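PDB 6BLD: cytochrome P450 268A2 Cyp268A2 from Mycobacterium marinum, which belongs to the cytochrome P450 superfamily of haem proteins and holds an iron protoporphyrin IX together with (3E,5E)-6,10-dimethylundeca-3,5,9-trien-2-one. Local coordinates for residues A[70-75]-A[319-324]; A[118-123]-A[167-172]; A[313-318]-A[324-329]. All coordinates share one frame; numbering follows the deposited sequence.

Contact 1. Residues A[70-75]-A[319-324]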
ATOM      1  N   ILE A  70      -3.266  -5.796 -15.977  1.00 16.02           N
ATOM      2  CA  ILE A  70      -2.611  -4.996 -14.946  1.00 15.50           C
ATOM      3  C   ILE A  70      -1.099  -5.143 -15.045  1.00 16.01           C
ATOM      4  O   ILE A  70      -0.353  -4.164 -14.912  1.00 15.97           O
ATOM      5  CB  ILE A  70      -3.139  -5.395 -13.554  1.00 15.18           C
ATOM      6  CG1 ILE A  70      -4.556  -4.854 -13.352  1.00 14.45           C
ATOM      7  CG2 ILE A  70      -2.202  -4.918 -12.448  1.00 14.92           C
ATOM      8  CD1 ILE A  70      -5.201  -5.301 -12.067  1.00 14.46           C
ATOM      9  N   VAL A  71      -0.624  -6.364 -15.299  1.00 16.34           N
ATOM     10  CA  VAL A  71       0.805  -6.583 -15.512  1.00 16.51           C
ATOM     11  C   VAL A  71       1.274  -5.857 -16.767  1.00 16.80           C
ATOM     12  O   VAL A  71       2.360  -5.263 -16.789  1.00 17.20           O
ATOM     13  CB  VAL A  71       1.101  -8.094 -15.577  1.00 17.23           C
ATOM     14  CG1 VAL A  71       2.501  -8.351 -16.111  1.00 17.43           C
ATOM     15  CG2 VAL A  71       0.922  -8.727 -14.202  1.00 17.10           C
ATOM     16  N   ALA A  72       0.457  -5.876 -17.825  1.00 16.75           N
ATOM     17  CA  ALA A  72       0.835  -5.210 -19.068  1.00 16.86           C
ATOM     18  C   ALA A  72       1.027  -3.712 -18.862  1.00 16.65           C
ATOM     19  O   ALA A  72       2.009  -3.133 -19.343  1.00 17.48           O
ATOM     20  CB  ALA A  72      -0.217  -5.472 -20.145  1.00 16.90           C
ATOM     21  N   VAL A  73       0.103  -3.068 -18.147  1.00 16.26           N
ATOM     22  CA  VAL A  73       0.231  -1.637 -17.888  1.00 16.03           C
ATOM     23  C   VAL A  73       1.444  -1.357 -17.009  1.00 15.96           C
ATOM     24  O   VAL A  73       2.205  -0.415 -17.259  1.00 14.84           O
ATOM     25  CB  VAL A  73      -1.067  -1.091 -17.261  1.00 15.76           C
ATOM     26  CG1 VAL A  73      -0.867   0.332 -16.752  1.00 15.00           C
ATOM     27  CG2 VAL A  73      -2.209  -1.149 -18.267  1.00 16.14           C
ATOM     28  N   SER A  74       1.652  -2.177 -15.975  1.00 15.82           N
ATOM     29  CA  SER A  74       2.737  -1.922 -15.031  1.00 15.73           C
ATOM     30  C   SER A  74       4.104  -2.042 -15.694  1.00 16.65           C
ATOM     31  O   SER A  74       4.996  -1.225 -15.439  1.00 16.46           O
ATOM     32  CB  SER A  74       2.636  -2.887 -13.848  1.00 14.20           C
ATOM     33  OG  SER A  74       1.317  -2.938 -13.338  1.00 13.88           O
ATOM     34  N   ARG A  75       4.290  -3.050 -16.548  1.00 17.50           N
ATOM     35  CA  ARG A  75       5.602  -3.291 -17.133  1.00 19.31           C
ATOM     36  C   ARG A  75       5.874  -2.429 -18.358  1.00 19.14           C
ATOM     37  O   ARG A  75       7.043  -2.209 -18.693  1.00 19.53           O
ATOM     38  CB  ARG A  75       5.752  -4.769 -17.496  1.00 21.49           C
ATOM     39  CG  ARG A  75       5.495  -5.707 -16.334  1.00 23.80           C
ATOM     40  CD  ARG A  75       5.910  -7.128 -16.660  1.00 27.12           C
ATOM     41  NE  ARG A  75       6.103  -7.922 -15.451  1.00 29.36           N
ATOM     42  CZ  ARG A  75       7.240  -7.967 -14.764  1.00 30.90           C
ATOM     43  NH1 ARG A  75       7.329  -8.717 -13.673  1.00 31.35           N
ATOM     44  NH2 ARG A  75       8.288  -7.261 -15.166  1.00 31.29           N
ATOM     45  N   PHE A 319      -2.522   3.040 -27.309  1.00 24.85           N
ATOM     46  CA  PHE A 319      -2.189   1.668 -26.955  1.00 24.67           C
ATOM     47  C   PHE A 319      -3.449   0.817 -26.942  1.00 24.10           C
ATOM     48  O   PHE A 319      -4.464   1.210 -26.358  1.00 23.81           O
ATOM     49  CB  PHE A 319      -1.497   1.602 -25.589  1.00 24.58           C
ATOM     50  CG  PHE A 319      -0.833   0.285 -25.307  1.00 25.44           C
ATOM     51  CD1 PHE A 319      -1.530  -0.740 -24.690  1.00 25.45           C
ATOM     52  CD2 PHE A 319       0.489   0.071 -25.662  1.00 26.14           C
ATOM     53  CE1 PHE A 319      -0.921  -1.953 -24.429  1.00 25.63           C
ATOM     54  CE2 PHE A 319       1.104  -1.140 -25.403  1.00 26.26           C
ATOM     55  CZ  PHE A 319       0.398  -2.152 -24.786  1.00 25.95           C
ATOM     56  N   GLU A 320      -3.371  -0.349 -27.574  1.00 24.04           N
ATOM     57  CA  GLU A 320      -4.486  -1.285 -27.632  1.00 24.45           C
ATOM     58  C   GLU A 320      -4.399  -2.247 -26.453  1.00 23.21           C
ATOM     59  O   GLU A 320      -3.415  -2.981 -26.315  1.00 23.11           O
ATOM     60  CB  GLU A 320      -4.464  -2.044 -28.957  1.00 26.61           C
ATOM     61  CG  GLU A 320      -5.563  -3.071 -29.115  1.00 28.12           C
ATOM     62  CD  GLU A 320      -5.645  -3.598 -30.531  1.00 30.15           C
ATOM     63  OE1 GLU A 320      -4.834  -4.480 -30.887  1.00 31.04           O
ATOM     64  OE2 GLU A 320      -6.512  -3.122 -31.291  1.00 30.90           O
ATOM     65  N   LEU A 321      -5.425  -2.241 -25.602  1.00 22.40           N
ATOM     66  CA  LEU A 321      -5.460  -3.095 -24.423  1.00 22.14           C
ATOM     67  C   LEU A 321      -6.880  -3.594 -24.205  1.00 22.91           C
ATOM     68  O   LEU A 321      -7.818  -2.794 -24.146  1.00 22.83           O
ATOM     69  CB  LEU A 321      -4.967  -2.347 -23.180  1.00 20.95           C
ATOM     70  CG  LEU A 321      -4.774  -3.196 -21.923  1.00 20.28           C
ATOM     71  CD1 LEU A 321      -3.512  -4.039 -22.038  1.00 20.45           C
ATOM     72  CD2 LEU A 321      -4.724  -2.315 -20.690  1.00 19.23           C
ATOM     73  N   GLY A 322      -7.030  -4.910 -24.078  1.00 23.68           N
ATOM     74  CA  GLY A 322      -8.349  -5.494 -23.900  1.00 24.28           C
ATOM     75  C   GLY A 322      -9.308  -5.202 -25.030  1.00 25.46           C
ATOM     76  O   GLY A 322     -10.514  -5.072 -24.795  1.00 25.47           O
ATOM     77  N   GLY A 323      -8.804  -5.092 -26.258  1.00 26.30           N
ATOM     78  CA  GLY A 323      -9.647  -4.763 -27.387  1.00 27.48           C
ATOM     79  C   GLY A 323     -10.074  -3.317 -27.464  1.00 27.65           C
ATOM     80  O   GLY A 323     -10.933  -2.984 -28.286  1.00 28.63           O
ATOM     81  N   GLN A 324      -9.502  -2.449 -26.635  1.00 26.91           N
ATOM     82  CA  GLN A 324      -9.851  -1.037 -26.597  1.00 27.34           C
ATOM     83  C   GLN A 324      -8.611  -0.199 -26.871  1.00 26.81           C
ATOM     84  O   GLN A 324      -7.514  -0.526 -26.410  1.00 27.08           O
ATOM     85  CB  GLN A 324     -10.456  -0.656 -25.240  1.00 27.79           C
ATOM     86  CG  GLN A 324     -11.683  -1.468 -24.861  1.00 29.05           C
ATOM     87  CD  GLN A 324     -12.918  -1.038 -25.625  1.00 30.78           C
ATOM     88  OE1 GLN A 324     -13.151   0.152 -25.832  1.00 31.29           O
ATOM     89  NE2 GLN A 324     -13.717  -2.008 -26.051  1.00 32.21           N
TER
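The last two turns of helix 67-75 lie over residues 319-324 of hairpin 319-326, the nearest CA atoms, of Ala-72 and Leu-321, being 8.5 Å apart. Leu-321 makes the whole contact from the hairpin side: its two methyl branches part over the helix, each meeting a different residue. CD2 packs against CG2 of Val-73 at 3.7 Å, and CD1 comes up to the CB of Ala-72 at 4.1 Å, a looser touch at the more open margin. The leucine reaches across because its CG stands opposite the backbone N (chi1 -172°), which carries both methyls out from the strand; the side chains of Val-73 and Leu-321 then meet at about a right angle. The contact is purely apolar. The hairpin backbone is closed by its own bonds, a type I' turn from Leu-321 to Gln-324 in which Leu-321 N gives to Gln-324 O at 2.8 Å and Gln-324 N returns to Leu-321 O at 3.0 Å. Gly-322 and Gly-323 occupy the two inner positions with the positive phi this turn requires. In the helix, Ile-70 O is gripped twice by Ser-74, by its backbone N and, at 2.6 Å, by OG, the two donors reaching opposite faces of the carbonyl plane. Around this small patch the main beta sheet completes the packing: Val-73 also lies on Val-332 and Met-334 of strand 331-335, while Leu-321 rests on Val-64 of strand 61-64 and Val-42 of strand 42-45, so the leucine is buried between helix 67-75 and the sheet.

Contact 2. Residues A[118-123]-A[167-172]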
ATOM      1  N   SER A 118      17.810   2.317  -2.553  1.00 24.13           N
ATOM      2  CA  SER A 118      17.466   0.934  -2.870  1.00 24.72           C
ATOM      3  C   SER A 118      18.382  -0.078  -2.193  1.00 26.20           C
ATOM      4  O   SER A 118      18.010  -1.251  -2.088  1.00 25.87           O
ATOM      5  CB  SER A 118      17.494   0.719  -4.384  1.00 25.11           C
ATOM      6  OG  SER A 118      18.808   0.852  -4.895  1.00 26.51           O
ATOM      7  N   ALA A 119      19.561   0.343  -1.731  1.00 28.00           N
ATOM      8  CA  ALA A 119      20.513  -0.607  -1.162  1.00 29.91           C
ATOM      9  C   ALA A 119      20.014  -1.203   0.149  1.00 30.60           C
ATOM     10  O   ALA A 119      20.332  -2.355   0.463  1.00 30.74           O
ATOM     11  CB  ALA A 119      21.869   0.067  -0.954  1.00 30.83           C
ATOM     12  N   ALA A 120      19.236  -0.448   0.921  1.00 31.00           N
ATOM     13  CA  ALA A 120      18.779  -0.907   2.227  1.00 31.05           C
ATOM     14  C   ALA A 120      17.631  -1.905   2.150  1.00 30.42           C
ATOM     15  O   ALA A 120      17.199  -2.404   3.194  1.00 30.65           O
ATOM     16  CB  ALA A 120      18.360   0.290   3.085  1.00 30.91           C
ATOM     17  N   PHE A 121      17.132  -2.217   0.955  1.00 28.56           N
ATOM     18  CA  PHE A 121      15.970  -3.081   0.799  1.00 27.36           C
ATOM     19  C   PHE A 121      16.288  -4.416   0.142  1.00 28.15           C
ATOM     20  O   PHE A 121      15.374  -5.227  -0.046  1.00 27.67           O
ATOM     21  CB  PHE A 121      14.888  -2.364  -0.015  1.00 26.24           C
ATOM     22  CG  PHE A 121      14.275  -1.196   0.690  1.00 26.08           C
ATOM     23  CD1 PHE A 121      13.286  -1.383   1.640  1.00 25.59           C
ATOM     24  CD2 PHE A 121      14.690   0.094   0.407  1.00 26.38           C
ATOM     25  CE1 PHE A 121      12.718  -0.308   2.291  1.00 25.24           C
ATOM     26  CE2 PHE A 121      14.124   1.173   1.050  1.00 26.04           C
ATOM     27  CZ  PHE A 121      13.137   0.972   1.998  1.00 25.36           C
ATOM     28  N   THR A 122      17.543  -4.663  -0.218  1.00 29.40           N
ATOM     29  CA  THR A 122      17.900  -5.917  -0.861  1.00 30.16           C
ATOM     30  C   THR A 122      17.650  -7.085   0.093  1.00 31.67           C
ATOM     31  O   THR A 122      17.633  -6.906   1.316  1.00 31.84           O
ATOM     32  CB  THR A 122      19.365  -5.895  -1.290  1.00 30.18           C
ATOM     33  OG1 THR A 122      20.199  -5.743  -0.135  1.00 30.65           O
ATOM     34  CG2 THR A 122      19.619  -4.741  -2.251  1.00 29.57           C
ATOM     35  N   PRO A 123      17.427  -8.291  -0.439  1.00 32.92           N
ATOM     36  CA  PRO A 123      17.258  -9.458   0.446  1.00 34.21           C
ATOM     37  C   PRO A 123      18.415  -9.656   1.411  1.00 36.68           C
ATOM     38  O   PRO A 123      18.195 -10.083   2.550  1.00 36.48           O
ATOM     39  CB  PRO A 123      17.131 -10.624  -0.543  1.00 33.90           C
ATOM     40  CG  PRO A 123      16.593 -10.009  -1.785  1.00 32.99           C
ATOM     41  CD  PRO A 123      17.192  -8.630  -1.854  1.00 32.88           C
ATOM     42  N   SER A 167      10.994   3.119  11.597  1.00 33.18           N
ATOM     43  CA  SER A 167      11.769   4.105  12.343  1.00 35.48           C
ATOM     44  C   SER A 167      13.173   3.606  12.658  1.00 37.53           C
ATOM     45  O   SER A 167      14.106   4.412  12.753  1.00 38.34           O
ATOM     46  CB  SER A 167      11.039   4.480  13.632  1.00 37.08           C
ATOM     47  OG  SER A 167       9.666   4.728  13.388  1.00 37.34           O
ATOM     48  N   ASP A 168      13.347   2.293  12.828  1.00 38.05           N
ATOM     49  CA  ASP A 168      14.684   1.760  13.068  1.00 39.13           C
ATOM     50  C   ASP A 168      15.578   1.947  11.849  1.00 39.95           C
ATOM     51  O   ASP A 168      16.782   2.192  11.985  1.00 40.60           O
ATOM     52  CB  ASP A 168      14.602   0.281  13.450  1.00 38.20           C
ATOM     53  CG  ASP A 168      14.282   0.074  14.917  1.00 37.64           C
ATOM     54  OD1 ASP A 168      14.464   1.024  15.708  1.00 37.78           O
ATOM     55  OD2 ASP A 168      13.849  -1.040  15.279  1.00 37.31           O
ATOM     56  N   MET A 169      15.005   1.839  10.649  1.00 40.76           N
ATOM     57  CA  MET A 169      15.791   2.004   9.431  1.00 43.35           C
ATOM     58  C   MET A 169      16.108   3.470   9.168  1.00 45.81           C
ATOM     59  O   MET A 169      17.259   3.825   8.894  1.00 47.07           O
ATOM     60  CB  MET A 169      15.044   1.402   8.241  1.00 42.61           C
ATOM     61  CG  MET A 169      14.814  -0.091   8.347  1.00 42.80           C
ATOM     62  SD  MET A 169      13.831  -0.719   6.976  1.00 41.67           S
ATOM     63  CE  MET A 169      14.675   0.027   5.582  1.00 40.65           C
ATOM     64  N   VAL A 170      15.097   4.335   9.241  1.00 46.23           N
ATOM     65  CA  VAL A 170      15.309   5.743   8.925  1.00 46.61           C
ATOM     66  C   VAL A 170      15.973   6.483  10.082  1.00 46.88           C
ATOM     67  O   VAL A 170      16.694   7.463   9.859  1.00 47.70           O
ATOM     68  CB  VAL A 170      13.973   6.396   8.534  1.00 46.06           C
ATOM     69  CG1 VAL A 170      14.188   7.802   7.997  1.00 46.40           C
ATOM     70  CG2 VAL A 170      13.247   5.540   7.515  1.00 45.38           C
ATOM     71  N   GLY A 171      15.754   6.037  11.317  1.00 43.91           N
ATOM     72  CA  GLY A 171      16.282   6.727  12.474  1.00 42.03           C
ATOM     73  C   GLY A 171      15.349   7.746  13.085  1.00 39.78           C
ATOM     74  O   GLY A 171      15.818   8.760  13.613  1.00 41.11           O
ATOM     75  N   ILE A 172      14.043   7.513  13.027  1.00 36.54           N
ATOM     76  CA  ILE A 172      13.077   8.463  13.591  1.00 34.45           C
ATOM     77  C   ILE A 172      13.229   8.493  15.108  1.00 34.79           C
ATOM     78  O   ILE A 172      13.286   7.424  15.743  1.00 35.69           O
ATOM     79  CB  ILE A 172      11.652   8.072  13.188  1.00 32.34           C
ATOM     80  CG1 ILE A 172      11.554   7.915  11.667  1.00 30.53           C
ATOM     81  CG2 ILE A 172      10.641   9.109  13.691  1.00 31.99           C
ATOM     82  CD1 ILE A 172      10.153   7.653  11.166  1.00 29.00           C
TER
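A single methyl group, CE of Met-169, carries this contact from helix 160-170 to the connection between helices 109-117 and 123-147. Its firmer part is at the ring, where CE of Met-169 lies 3.8 Å from CE1 and 4.0 Å from CZ of Phe-121, approaching obliquely. The methionine stretches out from its helix as far as the sulfur and then bends at its last torsion (chi3 48°), which turns the methyl onto both the Phe-121 ring and Ala-120. The phenylalanine turns to meet it: its CG lies beside the backbone N (chi1 -68°), and the far end of the ring comes closer to the helix than its root does. On the Ala-120 side the fit is slacker, the CB of Ala-120 standing 4.5 Å from CE of Met-169 and the carbonyl O of Ala-120 4.2 Å from the same methyl. Ala-120 and Met-169 are both partly exposed, whereas Phe-121 is buried. Leu-231 of helix 231-237 touches all three residues, and Leu-377 of helix 375-392 also packs on Met-169. Just beyond the touching atoms, Gly-171, with positive phi, is the first residue to leave helical angles after helix 160-170; Ser-167 O takes both Gly-171 N at 2.7 Å and Ile-172 N at 3.1 Å. At the other segment, Thr-122 takes the N-cap position of helix 123-147, its OG1 bonded to Gln-125 N. Phe-121 belongs to the haem pocket and touches the porphyrin, so Met-169 is a second-shell neighbour beside it, within the helical part of the P450 fold that encloses the haem.

Contact 3. Residues A[313-318]-A[324-329]. With HEM (protoporphyrin IX containing Fe), chain B.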
ATOM      1  N   ARG A 313      -2.029   5.238 -14.172  1.00 14.25           N
ATOM      2  CA  ARG A 313      -0.988   5.684 -15.082  1.00 15.12           C
ATOM      3  C   ARG A 313      -1.611   6.620 -16.108  1.00 15.47           C
ATOM      4  O   ARG A 313      -2.837   6.727 -16.217  1.00 13.80           O
ATOM      5  CB  ARG A 313      -0.296   4.504 -15.784  1.00 15.88           C
ATOM      6  CG  ARG A 313       0.308   3.463 -14.848  1.00 15.99           C
ATOM      7  CD  ARG A 313       1.635   3.937 -14.281  1.00 16.20           C
ATOM      8  NE  ARG A 313       2.354   2.874 -13.585  1.00 13.39           N
ATOM      9  CZ  ARG A 313       2.296   2.670 -12.272  1.00 14.36           C
ATOM     10  NH1 ARG A 313       1.543   3.452 -11.511  1.00 14.16           N
ATOM     11  NH2 ARG A 313       2.988   1.680 -11.720  1.00 13.14           N
ATOM     12  N   THR A 314      -0.753   7.304 -16.862  1.00 15.69           N
ATOM     13  CA  THR A 314      -1.173   8.161 -17.963  1.00 15.91           C
ATOM     14  C   THR A 314      -0.530   7.658 -19.248  1.00 16.56           C
ATOM     15  O   THR A 314       0.689   7.462 -19.301  1.00 16.30           O
ATOM     16  CB  THR A 314      -0.787   9.625 -17.716  1.00 16.26           C
ATOM     17  OG1 THR A 314      -1.188  10.014 -16.398  1.00 16.13           O
ATOM     18  CG2 THR A 314      -1.465  10.532 -18.731  1.00 16.66           C
ATOM     19  N   ALA A 315      -1.347   7.445 -20.275  1.00 17.29           N
ATOM     20  CA  ALA A 315      -0.842   6.919 -21.536  1.00 17.98           C
ATOM     21  C   ALA A 315      -0.031   7.981 -22.266  1.00 18.55           C
ATOM     22  O   ALA A 315      -0.490   9.112 -22.449  1.00 18.58           O
ATOM     23  CB  ALA A 315      -1.994   6.433 -22.413  1.00 18.25           C
ATOM     24  N   ALA A 316       1.186   7.618 -22.674  1.00 19.31           N
ATOM     25  CA  ALA A 316       2.016   8.520 -23.461  1.00 20.91           C
ATOM     26  C   ALA A 316       1.724   8.422 -24.950  1.00 22.38           C
ATOM     27  O   ALA A 316       2.064   9.345 -25.698  1.00 22.82           O
ATOM     28  CB  ALA A 316       3.498   8.233 -23.210  1.00 20.90           C
ATOM     29  N   ALA A 317       1.104   7.331 -25.389  1.00 23.01           N
ATOM     30  CA  ALA A 317       0.773   7.130 -26.789  1.00 24.30           C
ATOM     31  C   ALA A 317      -0.437   6.211 -26.866  1.00 24.32           C
ATOM     32  O   ALA A 317      -0.839   5.594 -25.876  1.00 23.43           O
ATOM     33  CB  ALA A 317       1.957   6.547 -27.567  1.00 25.12           C
ATOM     34  N   ASP A 318      -1.018   6.129 -28.061  1.00 25.38           N
ATOM     35  CA  ASP A 318      -2.143   5.231 -28.278  1.00 25.92           C
ATOM     36  C   ASP A 318      -1.713   3.788 -28.056  1.00 25.43           C
ATOM     37  O   ASP A 318      -0.664   3.357 -28.546  1.00 25.62           O
ATOM     38  CB  ASP A 318      -2.699   5.413 -29.690  1.00 27.63           C
ATOM     39  CG  ASP A 318      -3.363   6.762 -29.887  1.00 28.40           C
ATOM     40  OD1 ASP A 318      -3.428   7.545 -28.914  1.00 27.98           O
ATOM     41  OD2 ASP A 318      -3.821   7.038 -31.015  1.00 29.57           O
ATOM     42  N   GLN A 324      -9.502  -2.449 -26.635  1.00 26.91           N
ATOM     43  CA  GLN A 324      -9.851  -1.037 -26.597  1.00 27.34           C
ATOM     44  C   GLN A 324      -8.611  -0.199 -26.871  1.00 26.81           C
ATOM     45  O   GLN A 324      -7.514  -0.526 -26.410  1.00 27.08           O
ATOM     46  CB  GLN A 324     -10.456  -0.656 -25.240  1.00 27.79           C
ATOM     47  CG  GLN A 324     -11.683  -1.468 -24.861  1.00 29.05           C
ATOM     48  CD  GLN A 324     -12.918  -1.038 -25.625  1.00 30.78           C
ATOM     49  OE1 GLN A 324     -13.151   0.152 -25.832  1.00 31.29           O
ATOM     50  NE2 GLN A 324     -13.717  -2.008 -26.051  1.00 32.21           N
ATOM     51  N   LEU A 325      -8.792   0.884 -27.621  1.00 26.37           N
ATOM     52  CA  LEU A 325      -7.684   1.761 -27.996  1.00 25.53           C
ATOM     53  C   LEU A 325      -7.593   2.889 -26.977  1.00 24.21           C
ATOM     54  O   LEU A 325      -8.317   3.884 -27.063  1.00 24.32           O
ATOM     55  CB  LEU A 325      -7.876   2.300 -29.408  1.00 26.52           C
ATOM     56  CG  LEU A 325      -6.748   3.191 -29.935  1.00 26.92           C
ATOM     57  CD1 LEU A 325      -5.439   2.419 -30.000  1.00 26.61           C
ATOM     58  CD2 LEU A 325      -7.107   3.763 -31.298  1.00 28.43           C
ATOM     59  N   ILE A 326      -6.702   2.730 -25.998  1.00 22.58           N
ATOM     60  CA  ILE A 326      -6.426   3.806 -25.058  1.00 21.26           C
ATOM     61  C   ILE A 326      -5.700   4.926 -25.791  1.00 21.54           C
ATOM     62  O   ILE A 326      -4.720   4.686 -26.509  1.00 21.73           O
ATOM     63  CB  ILE A 326      -5.603   3.288 -23.870  1.00 19.98           C
ATOM     64  CG1 ILE A 326      -6.366   2.183 -23.135  1.00 19.06           C
ATOM     65  CG2 ILE A 326      -5.255   4.426 -22.922  1.00 19.12           C
ATOM     66  CD1 ILE A 326      -5.516   1.397 -22.162  1.00 18.83           C
ATOM     67  N   ARG A 327      -6.182   6.152 -25.625  1.00 21.24           N
ATOM     68  CA  ARG A 327      -5.607   7.294 -26.318  1.00 22.48           C
ATOM     69  C   ARG A 327      -4.511   7.943 -25.480  1.00 21.07           C
ATOM     70  O   ARG A 327      -4.484   7.832 -24.252  1.00 20.68           O
ATOM     71  CB  ARG A 327      -6.688   8.323 -26.650  1.00 24.14           C
ATOM     72  CG  ARG A 327      -7.834   7.768 -27.476  1.00 26.55           C
ATOM     73  CD  ARG A 327      -7.378   7.411 -28.879  1.00 29.43           C
ATOM     74  NE  ARG A 327      -8.503   7.319 -29.806  1.00 32.55           N
ATOM     75  CZ  ARG A 327      -8.378   7.209 -31.124  1.00 34.84           C
ATOM     76  NH1 ARG A 327      -7.173   7.177 -31.677  1.00 35.45           N
ATOM     77  NH2 ARG A 327      -9.457   7.131 -31.889  1.00 36.22           N
ATOM     78  N   ALA A 328      -3.601   8.628 -26.169  1.00 20.77           N
ATOM     79  CA  ALA A 328      -2.518   9.332 -25.496  1.00 20.12           C
ATOM     80  C   ALA A 328      -3.077  10.403 -24.567  1.00 19.56           C
ATOM     81  O   ALA A 328      -3.958  11.178 -24.950  1.00 20.02           O
ATOM     82  CB  ALA A 328      -1.578   9.962 -26.523  1.00 20.81           C
ATOM     83  N   GLY A 329      -2.564  10.436 -23.339  1.00 18.54           N
ATOM     84  CA  GLY A 329      -3.013  11.385 -22.344  1.00 18.00           C
ATOM     85  C   GLY A 329      -4.162  10.917 -21.476  1.00 16.97           C
ATOM     86  O   GLY A 329      -4.544  11.638 -20.545  1.00 16.24           O
TER
HETATM   87  CHA HEM B 501       5.677   0.765  -4.264  1.00 15.32           C
HETATM   88  CHB HEM B 501       7.910   1.190   0.026  1.00 17.85           C
HETATM   89  CHC HEM B 501       5.268  -2.497   1.766  1.00 18.15           C
HETATM   90  CHD HEM B 501       2.501  -2.277  -2.229  1.00 16.18           C
HETATM   91  C1A HEM B 501       6.520   1.199  -3.263  1.00 15.96           C
HETATM   92  C2A HEM B 501       7.496   2.268  -3.362  1.00 15.91           C
HETATM   93  C3A HEM B 501       8.111   2.382  -2.183  1.00 16.82           C
HETATM   94  C4A HEM B 501       7.547   1.394  -1.286  1.00 17.04           C
HETATM   95  CMA HEM B 501       9.227   3.392  -1.836  1.00 16.78           C
HETATM   96  CAA HEM B 501       7.780   3.115  -4.621  1.00 15.36           C
HETATM   97  CBA HEM B 501       8.730   2.336  -5.526  1.00 14.90           C
HETATM   98  CGA HEM B 501       8.884   3.043  -6.847  1.00 14.65           C
HETATM   99  O1A HEM B 501       9.872   2.752  -7.571  1.00 14.60           O
HETATM  100  O2A HEM B 501       8.026   3.905  -7.173  1.00 14.41           O
HETATM  101  C1B HEM B 501       7.440   0.191   0.850  1.00 18.06           C
HETATM  102  C2B HEM B 501       7.976  -0.154   2.147  1.00 18.76           C
HETATM  103  C3B HEM B 501       7.269  -1.167   2.643  1.00 19.08           C
HETATM  104  C4B HEM B 501       6.235  -1.512   1.673  1.00 18.16           C
HETATM  105  CMB HEM B 501       9.173   0.526   2.848  1.00 18.98           C
HETATM  106  CAB HEM B 501       7.571  -1.793   4.025  1.00 20.16           C
HETATM  107  CBB HEM B 501       6.947  -2.878   4.483  1.00 20.97           C
HETATM  108  C1C HEM B 501       4.287  -2.767   0.830  1.00 17.57           C
HETATM  109  C2C HEM B 501       3.281  -3.810   0.915  1.00 17.80           C
HETATM  110  C3C HEM B 501       2.515  -3.735  -0.191  1.00 17.49           C
HETATM  111  C4C HEM B 501       3.022  -2.658  -1.011  1.00 16.79           C
HETATM  112  CMC HEM B 501       3.157  -4.785   2.109  1.00 17.95           C
HETATM  113  CAC HEM B 501       1.311  -4.597  -0.637  1.00 17.88           C
HETATM  114  CBC HEM B 501       0.956  -5.740  -0.044  1.00 19.27           C
HETATM  115  C1D HEM B 501       3.118  -1.453  -3.143  1.00 15.61           C
HETATM  116  C2D HEM B 501       2.656  -1.160  -4.483  1.00 14.45           C
HETATM  117  C3D HEM B 501       3.528  -0.318  -5.048  1.00 14.23           C
HETATM  118  C4D HEM B 501       4.580  -0.049  -4.084  1.00 15.10           C
HETATM  119  CMD HEM B 501       1.372  -1.728  -5.127  1.00 13.82           C
HETATM  120  CAD HEM B 501       3.442   0.262  -6.479  1.00 13.19           C
HETATM  121  CBD HEM B 501       3.917  -0.793  -7.475  1.00 13.27           C
HETATM  122  CGD HEM B 501       3.797  -0.288  -8.890  1.00 14.07           C
HETATM  123  O1D HEM B 501       4.102  -1.068  -9.830  1.00 15.33           O
HETATM  124  O2D HEM B 501       3.396   0.888  -9.083  1.00 12.84           O
HETATM  125  NA  HEM B 501       6.580   0.689  -1.979  1.00 17.15           N
HETATM  126  NB  HEM B 501       6.379  -0.658   0.593  1.00 18.41           N
HETATM  127  NC  HEM B 501       4.097  -2.087  -0.358  1.00 17.67           N
HETATM  128  ND  HEM B 501       4.293  -0.760  -2.936  1.00 16.35           N
HETATM  129 FE   HEM B 501       5.471  -0.878  -1.262  1.00 17.15          FE
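Strand 310-315 of the main P450 sheet runs here into the base of the small beta hairpin 319-326, where the chain returns beside itself. Gly-329 N gives a short, fairly straight bond to Ala-315 O (2.6 Å, 162° at the hydrogen). Beside it, the CB of Ala-315 packs on CG2 of Ile-326 at 3.9 Å, and CG2 of Thr-314 touches Gly-329 O. Asp-318 makes the second closure with both carboxylate oxygens. OD1 takes Ala-328 N at 3.0 Å, met nearly along the C-O axis, while OD2 faces the edge of the Arg-327 guanidinium in a weak salt bridge to NH1 at 3.4 Å. The arginine reaches it by folding at chi2 (-68°), with the carboxylate and guanidinium planes 66° apart; CD2 of Leu-325 covers one guanidinium face near its rim. A CH...O contact from Asp-318 CA to Ile-326 O (3.2 Å) adds to the backbone pairing. Asp-318, Leu-325, Arg-327 and Ala-328 are exposed, whereas Thr-314, Ala-315 and Ile-326 are buried. Glu-330 OE1 accepts from Arg-327 N. Further back along strand 310-315, Arg-313 turns away from the hairpin and presents the edge of its guanidinium to a haem propionate, NH2 bonding O2D at 2.8 Å. His-110, Arg-114 and His-370 also hydrogen-bond the haem. A basic residue on this strand paired with a propionate is a familiar feature of the P450 haem site, and here the same short strand runs from that propionate out to the surface hairpin.

Overall arrangement
From the N terminus, helix 67-75 opens contact 1, which closes only at residues 319-324 of hairpin 319-326. Within that span, contact 2 closes a short, mainly helical loop between 118-123 and 167-172; its centre lies about 33 Å from that of contact 1, without touch. Contact 3 follows contact 2 in series, also without touching it, closes the smallest loop and crosses contact 1, since 313-318 lies inside that span and 324-329 runs beyond its end; contacts 1 and 3 share Gln-324. They meet directly: Phe-319 O and Ile-326 N pair at 2.7 Å, and Val-73 CG1 packs on Arg-313 CG. Both join helix 67-75, the hairpin and the sheet, whereas contact 2 lies among haem-enclosing helices.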